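Local coordinates for type III secretion system effector protein ExoU (Pseudomonas fluorescens, PDB 4QMK) that probably acts as a secreted patatin-like phospholipase that reaches the host plasma membrane by binding phosphatidylinositol 4,5-bisphosphate, at residues A148-G153 / M250-P255; P160-N165 / K645-P650. All coordinates share one frame; numbering follows the deposited sequence.

Interaction 1 (A148-G153 / M250-P255); sequences ASSELG and MFDGRP
The tip of the hairpin formed by strands 242-251 and 254-260, at one margin of the mixed sheet in the patatin-like domain, rests against helix 140-157 chiefly through Phe251 and Asp252, which meet Ser149, Ser150, Leu152 and Gly153. The Phe251 ring presents an edge to the helix: CD1 lies 3.5 Å from Ser149 O, with that oxygen near the ring plane. The same carbonyl accepts the helical bond from Gly153 N, so the aromatic edge meets an oxygen already engaged in the backbone. Ser149 CB, for its part, lies 3.7 Å from Met250 O. Phe251 has CG anti to its carbonyl carbon (chi1 -62°), which sends the ring along the helix flank, where CD1 also approaches Leu152 CB at 4.1 Å. At Gly153 the helix surface is bare backbone, and the CA sits 3.7 Å from Phe251 CB.

The hairpin closes in a type I' turn from Phe251 to Arg254, with Asp252 and Gly253 at its two central positions, both at positive phi. Its closing pair is doubly bonded, Phe251 N to Arg254 O and Arg254 N to Phe251 O, and Phe251 O also receives a bond from Arg157 further along the helix. No direct hydrogen bond joins the two segments; a water does so instead, 2.6 Å from Ser149 OG and accepting from Asp252 N at 3.0 Å. Beside this bridge, Asp252 CB packs 3.8 Å from Ser150 O. On the helix, Leu152 also reaches Leu169, Leu170 and Leu173 of helix 166-173 and touches Leu155 of the second subunit.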
ATOM      1  N   ALA A 148       9.760 -17.676  13.065  1.00 54.51           N
ATOM      2  CA  ALA A 148       8.398 -17.447  12.588  1.00 52.25           C
ATOM      3  C   ALA A 148       7.987 -18.229  11.343  1.00 54.51           C
ATOM      4  O   ALA A 148       6.822 -18.162  10.904  1.00 50.06           O
ATOM      5  CB  ALA A 148       8.235 -15.974  12.309  1.00 52.15           C
ATOM      6  N   SER A 149       8.934 -18.953  10.764  1.00 54.31           N
ATOM      7  CA  SER A 149       8.682 -19.632   9.535  1.00 52.76           C
ATOM      8  C   SER A 149       7.437 -20.536   9.553  1.00 55.58           C
ATOM      9  O   SER A 149       6.669 -20.526   8.591  1.00 52.28           O
ATOM     10  CB  SER A 149       9.911 -20.425   9.106  1.00 53.57           C
ATOM     11  OG  SER A 149       9.969 -21.656   9.789  1.00 54.94           O
ATOM     12  N   SER A 150       7.218 -21.313  10.605  1.00 56.73           N
ATOM     13  CA  SER A 150       6.035 -22.190  10.603  1.00 57.99           C
ATOM     14  C   SER A 150       4.696 -21.437  10.495  1.00 57.33           C
ATOM     15  O   SER A 150       3.832 -21.752   9.649  1.00 65.54           O
ATOM     16  CB  SER A 150       6.009 -23.069  11.835  1.00 63.04           C
ATOM     17  OG  SER A 150       4.679 -23.531  12.076  1.00 72.60           O
ATOM     18  N   GLU A 151       4.497 -20.491  11.399  1.00 56.58           N
ATOM     19  CA  GLU A 151       3.320 -19.634  11.395  1.00 59.01           C
ATOM     20  C   GLU A 151       3.080 -19.025   9.990  1.00 59.60           C
ATOM     21  O   GLU A 151       1.967 -19.071   9.444  1.00 60.80           O
ATOM     22  CB  GLU A 151       3.510 -18.511  12.427  1.00 65.51           C
ATOM     23  CG  GLU A 151       3.354 -18.884  13.920  1.00 71.91           C
ATOM     24  CD  GLU A 151       4.552 -19.601  14.562  1.00 73.11           C
ATOM     25  OE1 GLU A 151       5.695 -19.408  14.098  1.00 80.86           O
ATOM     26  OE2 GLU A 151       4.354 -20.346  15.564  1.00 71.60           O
ATOM     27  N   LEU A 152       4.134 -18.505   9.389  1.00 53.78           N
ATOM     28  CA  LEU A 152       4.007 -17.876   8.098  1.00 52.96           C
ATOM     29  C   LEU A 152       3.565 -18.790   6.990  1.00 55.15           C
ATOM     30  O   LEU A 152       2.869 -18.360   6.043  1.00 56.21           O
ATOM     31  CB  LEU A 152       5.328 -17.244   7.684  1.00 51.65           C
ATOM     32  CG  LEU A 152       5.585 -15.905   8.319  1.00 53.74           C
ATOM     33  CD1 LEU A 152       6.986 -15.437   7.978  1.00 58.42           C
ATOM     34  CD2 LEU A 152       4.550 -14.913   7.847  1.00 54.44           C
ATOM     35  N   GLY A 153       3.977 -20.043   7.081  1.00 52.25           N
ATOM     36  CA  GLY A 153       3.653 -20.991   6.053  1.00 53.39           C
ATOM     37  C   GLY A 153       2.176 -21.284   6.102  1.00 52.92           C
ATOM     38  O   GLY A 153       1.499 -21.244   5.084  1.00 51.63           O
ATOM     39  N   MET A 250      11.978 -22.235   3.512  1.00 35.12           N
ATOM     40  CA  MET A 250      11.222 -23.370   4.000  1.00 35.07           C
ATOM     41  C   MET A 250      10.269 -22.900   5.095  1.00 35.32           C
ATOM     42  O   MET A 250      10.683 -22.392   6.115  1.00 36.45           O
ATOM     43  CB  MET A 250      12.163 -24.453   4.492  1.00 38.89           C
ATOM     44  CG  MET A 250      12.573 -25.429   3.401  1.00 43.93           C
ATOM     45  SD  MET A 250      11.295 -26.680   3.079  1.00 58.84           S
ATOM     46  CE  MET A 250      12.050 -27.438   1.674  1.00 60.72           C
ATOM     47  N   PHE A 251       8.977 -23.143   4.911  1.00 37.38           N
ATOM     48  CA  PHE A 251       7.979 -22.660   5.808  1.00 38.35           C
ATOM     49  C   PHE A 251       7.018 -23.783   6.058  1.00 44.66           C
ATOM     50  O   PHE A 251       6.315 -24.199   5.143  1.00 48.93           O
ATOM     51  CB  PHE A 251       7.252 -21.508   5.149  1.00 37.88           C
ATOM     52  CG  PHE A 251       8.129 -20.295   4.830  1.00 36.29           C
ATOM     53  CD1 PHE A 251       8.372 -19.316   5.786  1.00 35.62           C
ATOM     54  CD2 PHE A 251       8.604 -20.093   3.562  1.00 35.05           C
ATOM     55  CE1 PHE A 251       9.114 -18.194   5.490  1.00 34.43           C
ATOM     56  CE2 PHE A 251       9.356 -18.978   3.256  1.00 35.42           C
ATOM     57  CZ  PHE A 251       9.615 -18.030   4.219  1.00 35.00           C
ATOM     58  N   ASP A 252       6.968 -24.280   7.295  1.00 49.32           N
ATOM     59  CA  ASP A 252       6.038 -25.339   7.680  1.00 51.45           C
ATOM     60  C   ASP A 252       6.220 -26.606   6.830  1.00 49.97           C
ATOM     61  O   ASP A 252       5.236 -27.263   6.442  1.00 53.13           O
ATOM     62  CB  ASP A 252       4.581 -24.818   7.607  1.00 57.50           C
ATOM     63  CG  ASP A 252       3.551 -25.853   8.070  1.00 64.63           C
ATOM     64  OD1 ASP A 252       3.743 -26.447   9.146  1.00 75.00           O
ATOM     65  OD2 ASP A 252       2.547 -26.068   7.351  1.00 70.51           O
ATOM     66  N   GLY A 253       7.476 -26.931   6.525  1.00 45.64           N
ATOM     67  CA  GLY A 253       7.811 -28.135   5.769  1.00 45.08           C
ATOM     68  C   GLY A 253       7.724 -28.056   4.251  1.00 46.53           C
ATOM     69  O   GLY A 253       8.027 -29.040   3.568  1.00 45.17           O
ATOM     70  N   ARG A 254       7.355 -26.886   3.706  1.00 45.35           N
ATOM     71  CA  ARG A 254       7.224 -26.712   2.257  1.00 42.67           C
ATOM     72  C   ARG A 254       8.074 -25.508   1.789  1.00 37.42           C
ATOM     73  O   ARG A 254       8.046 -24.466   2.405  1.00 34.94           O
ATOM     74  CB  ARG A 254       5.751 -26.479   1.906  1.00 45.51           C
ATOM     75  CG  ARG A 254       4.882 -27.652   2.261  1.00 57.80           C
ATOM     76  CD  ARG A 254       3.439 -27.311   2.641  1.00 68.91           C
ATOM     77  NE  ARG A 254       2.550 -27.086   1.501  1.00 85.82           N
ATOM     78  CZ  ARG A 254       1.758 -28.014   0.965  1.00 94.86           C
ATOM     79  NH1 ARG A 254       1.726 -29.260   1.449  1.00 97.57           N
ATOM     80  NH2 ARG A 254       0.987 -27.689  -0.061  1.00 97.93           N
ATOM     81  N   PRO A 255       8.782 -25.653   0.673  1.00 32.64           N
ATOM     82  CA  PRO A 255       9.446 -24.515   0.098  1.00 31.36           C
ATOM     83  C   PRO A 255       8.480 -23.518  -0.516  1.00 30.69           C
ATOM     84  O   PRO A 255       7.458 -23.927  -1.113  1.00 30.58           O
ATOM     85  CB  PRO A 255      10.312 -25.130  -1.012  1.00 31.54           C
ATOM     86  CG  PRO A 255       9.580 -26.366  -1.405  1.00 33.16           C
ATOM     87  CD  PRO A 255       8.938 -26.867  -0.144  1.00 33.72           C
TER
HETATM   88  O   HOH W   1       8.838 -23.946   9.564  1.00 58.97           O

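Interaction 2 (P160-N165 / K645-P650); sequences PGPVGN and KAWRIP
Pro162 and Trp647 meet in a CH-pi contact, the proline lying over one face of the indole. Pro162 CB stands 3.7 Å from the centroid of the five-membered ring, 30° off its normal, and is displaced toward the rim on the NE1 and CE2 side. Trp647 has CG anti to the carbonyl carbon (chi1 -74°), a setting that swings the indole from the chain toward the proline.

The remaining touches are van der Waals contacts with backbone oxygens: Ala646 CB approaches Pro160 O at 3.5 Å, while Pro162 CD lies 4.0 Å from Ala646 O. Together with the CH-pi contact, they join the loop between helices 140-157 and 166-173, in the patatin-like region, to the end of helix 639-646 and the residue after it, in the C-terminal domain, across 479 intervening residues. Just past the helix end, Trp647 also packs on Val580 of helix 555-585 and Leu618 of helix 611-624 and makes an edge-to-face contact with Phe576.

Hydrogen bonding is confined to each side of the contact. Arg648 N bonds to Lys645 O where the helix ends. At the far end of the loop, Asn165 N-caps helix 166-173, its OD1 accepting from Ser167 N.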
ATOM      1  N   PRO A 160      -8.647 -17.670   2.506  1.00 45.95           N
ATOM      2  CA  PRO A 160      -9.847 -17.886   1.705  1.00 47.74           C
ATOM      3  C   PRO A 160      -9.678 -17.324   0.295  1.00 49.74           C
ATOM      4  O   PRO A 160     -10.157 -17.907  -0.672  1.00 48.39           O
ATOM      5  CB  PRO A 160     -10.921 -17.117   2.461  1.00 49.95           C
ATOM      6  CG  PRO A 160     -10.182 -16.105   3.304  1.00 49.88           C
ATOM      7  CD  PRO A 160      -8.863 -16.731   3.626  1.00 46.67           C
ATOM      8  N   GLY A 161      -8.973 -16.205   0.200  1.00 50.58           N
ATOM      9  CA  GLY A 161      -8.696 -15.574  -1.057  1.00 51.25           C
ATOM     10  C   GLY A 161      -7.195 -15.374  -1.193  1.00 51.78           C
ATOM     11  O   GLY A 161      -6.572 -14.622  -0.412  1.00 52.13           O
ATOM     12  N   PRO A 162      -6.616 -16.021  -2.209  1.00 48.73           N
ATOM     13  CA  PRO A 162      -5.221 -15.961  -2.449  1.00 46.19           C
ATOM     14  C   PRO A 162      -4.649 -14.531  -2.578  1.00 53.50           C
ATOM     15  O   PRO A 162      -5.270 -13.643  -3.176  1.00 49.52           O
ATOM     16  CB  PRO A 162      -5.088 -16.649  -3.765  1.00 49.12           C
ATOM     17  CG  PRO A 162      -6.364 -16.296  -4.511  1.00 54.87           C
ATOM     18  CD  PRO A 162      -7.380 -16.414  -3.421  1.00 52.37           C
ATOM     19  N   VAL A 163      -3.450 -14.343  -2.008  1.00 54.60           N
ATOM     20  CA  VAL A 163      -2.703 -13.125  -2.144  1.00 51.86           C
ATOM     21  C   VAL A 163      -1.674 -13.403  -3.254  1.00 48.03           C
ATOM     22  O   VAL A 163      -1.541 -14.531  -3.784  1.00 42.04           O
ATOM     23  CB  VAL A 163      -1.943 -12.720  -0.824  1.00 58.07           C
ATOM     24  CG1 VAL A 163      -2.899 -12.604   0.363  1.00 58.78           C
ATOM     25  CG2 VAL A 163      -0.776 -13.682  -0.506  1.00 55.81           C
ATOM     26  N   GLY A 164      -0.900 -12.378  -3.544  1.00 47.53           N
ATOM     27  CA  GLY A 164       0.086 -12.437  -4.609  1.00 45.54           C
ATOM     28  C   GLY A 164       1.320 -13.278  -4.356  1.00 40.82           C
ATOM     29  O   GLY A 164       1.714 -14.026  -5.217  1.00 39.91           O
ATOM     30  N   ASN A 165       1.930 -13.134  -3.181  1.00 38.09           N
ATOM     31  CA  ASN A 165       3.197 -13.807  -2.822  1.00 35.82           C
ATOM     32  C   ASN A 165       3.462 -13.576  -1.344  1.00 32.98           C
ATOM     33  O   ASN A 165       3.057 -12.577  -0.783  1.00 33.20           O
ATOM     34  CB  ASN A 165       4.381 -13.268  -3.643  1.00 35.92           C
ATOM     35  CG  ASN A 165       5.733 -14.021  -3.351  1.00 36.97           C
ATOM     36  OD1 ASN A 165       6.580 -13.558  -2.547  1.00 32.86           O
ATOM     37  ND2 ASN A 165       5.947 -15.133  -4.032  1.00 34.78           N
ATOM     38  N   LYS A 645      -9.388 -25.053  -4.768  1.00 38.13           N
ATOM     39  CA  LYS A 645     -10.764 -24.559  -4.835  1.00 36.53           C
ATOM     40  C   LYS A 645     -10.784 -23.042  -4.784  1.00 36.51           C
ATOM     41  O   LYS A 645     -11.409 -22.400  -5.612  1.00 40.82           O
ATOM     42  CB  LYS A 645     -11.600 -25.072  -3.679  1.00 37.37           C
ATOM     43  CG  LYS A 645     -11.700 -26.571  -3.582  1.00 39.03           C
ATOM     44  CD  LYS A 645     -12.547 -26.973  -2.390  1.00 41.45           C
ATOM     45  CE  LYS A 645     -12.365 -28.439  -2.112  1.00 44.99           C
ATOM     46  NZ  LYS A 645     -13.251 -28.927  -1.022  1.00 52.58           N
ATOM     47  N   ALA A 646     -10.087 -22.470  -3.820  1.00 35.37           N
ATOM     48  CA  ALA A 646     -10.010 -21.018  -3.647  1.00 36.73           C
ATOM     49  C   ALA A 646      -9.537 -20.237  -4.890  1.00 37.00           C
ATOM     50  O   ALA A 646      -9.844 -19.067  -5.017  1.00 39.30           O
ATOM     51  CB  ALA A 646      -9.068 -20.692  -2.496  1.00 38.18           C
ATOM     52  N   TRP A 647      -8.746 -20.850  -5.762  1.00 35.38           N
ATOM     53  CA  TRP A 647      -8.286 -20.155  -6.952  1.00 35.28           C
ATOM     54  C   TRP A 647      -9.203 -20.332  -8.158  1.00 35.09           C
ATOM     55  O   TRP A 647      -8.939 -19.776  -9.191  1.00 36.90           O
ATOM     56  CB  TRP A 647      -6.873 -20.590  -7.316  1.00 34.91           C
ATOM     57  CG  TRP A 647      -5.716 -20.054  -6.438  1.00 33.75           C
ATOM     58  CD1 TRP A 647      -5.432 -20.393  -5.147  1.00 35.65           C
ATOM     59  CD2 TRP A 647      -4.634 -19.192  -6.867  1.00 34.40           C
ATOM     60  NE1 TRP A 647      -4.284 -19.742  -4.713  1.00 36.97           N
ATOM     61  CE2 TRP A 647      -3.769 -19.015  -5.757  1.00 33.68           C
ATOM     62  CE3 TRP A 647      -4.338 -18.530  -8.068  1.00 33.16           C
ATOM     63  CZ2 TRP A 647      -2.642 -18.221  -5.815  1.00 33.99           C
ATOM     64  CZ3 TRP A 647      -3.216 -17.721  -8.121  1.00 34.02           C
ATOM     65  CH2 TRP A 647      -2.381 -17.568  -7.003  1.00 34.83           C
ATOM     66  N   ARG A 648     -10.272 -21.097  -8.066  1.00 39.42           N
ATOM     67  CA  ARG A 648     -11.186 -21.219  -9.221  1.00 41.74           C
ATOM     68  C   ARG A 648     -11.653 -19.851  -9.669  1.00 40.83           C
ATOM     69  O   ARG A 648     -11.903 -18.978  -8.859  1.00 39.13           O
ATOM     70  CB  ARG A 648     -12.452 -22.034  -8.910  1.00 45.31           C
ATOM     71  CG  ARG A 648     -12.221 -23.491  -8.619  1.00 50.72           C
ATOM     72  CD  ARG A 648     -13.496 -24.325  -8.701  1.00 51.21           C
ATOM     73  NE  ARG A 648     -13.983 -24.357 -10.076  1.00 54.08           N
ATOM     74  CZ  ARG A 648     -15.020 -25.073 -10.510  1.00 54.85           C
ATOM     75  NH1 ARG A 648     -15.686 -25.874  -9.678  1.00 66.73           N
ATOM     76  NH2 ARG A 648     -15.374 -25.020 -11.778  1.00 50.37           N
ATOM     77  N   ILE A 649     -11.797 -19.675 -10.969  1.00 44.78           N
ATOM     78  CA  ILE A 649     -12.286 -18.400 -11.509  1.00 49.46           C
ATOM     79  C   ILE A 649     -13.811 -18.427 -11.436  1.00 53.77           C
ATOM     80  O   ILE A 649     -14.428 -19.351 -11.953  1.00 50.83           O
ATOM     81  CB  ILE A 649     -11.800 -18.152 -12.942  1.00 47.93           C
ATOM     82  CG1 ILE A 649     -10.275 -18.020 -12.954  1.00 45.84           C
ATOM     83  CG2 ILE A 649     -12.410 -16.883 -13.505  1.00 47.51           C
ATOM     84  CD1 ILE A 649      -9.677 -18.294 -14.306  1.00 47.38           C
ATOM     85  N   PRO A 650     -14.407 -17.424 -10.744  1.00 61.81           N
ATOM     86  CA  PRO A 650     -15.835 -17.309 -10.476  1.00 66.44           C
ATOM     87  C   PRO A 650     -16.784 -17.720 -11.581  1.00 68.96           C
ATOM     88  O   PRO A 650     -17.763 -18.389 -11.293  1.00 73.69           O
ATOM     89  CB  PRO A 650     -15.990 -15.828 -10.157  1.00 68.71           C
ATOM     90  CG  PRO A 650     -14.742 -15.520  -9.390  1.00 65.10           C
ATOM     91  CD  PRO A 650     -13.664 -16.334 -10.060  1.00 62.39           C
TER

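Overall arrangement
The two contacts share no helix or strand but use consecutive parts of the chain: interaction 1 uses helix 140-157, interaction 2 the loop that follows it before helix 166-173. Their centres are 19 Å apart and their nearest atoms about 8 Å, so they are neighbours that do not touch. Interaction 1 is partly buried and stays within the patatin-like region, setting an aromatic edge and a bridging water against helix backbone. Interaction 2 is a surface contact between that region and the C-terminal domain, smaller in area, with a proline over an indole face and no polar bridge. Both border the second subunit, illustrating how one helix-loop unit can serve packing within the patatin-like region, against the C-terminal region and beside the second subunit.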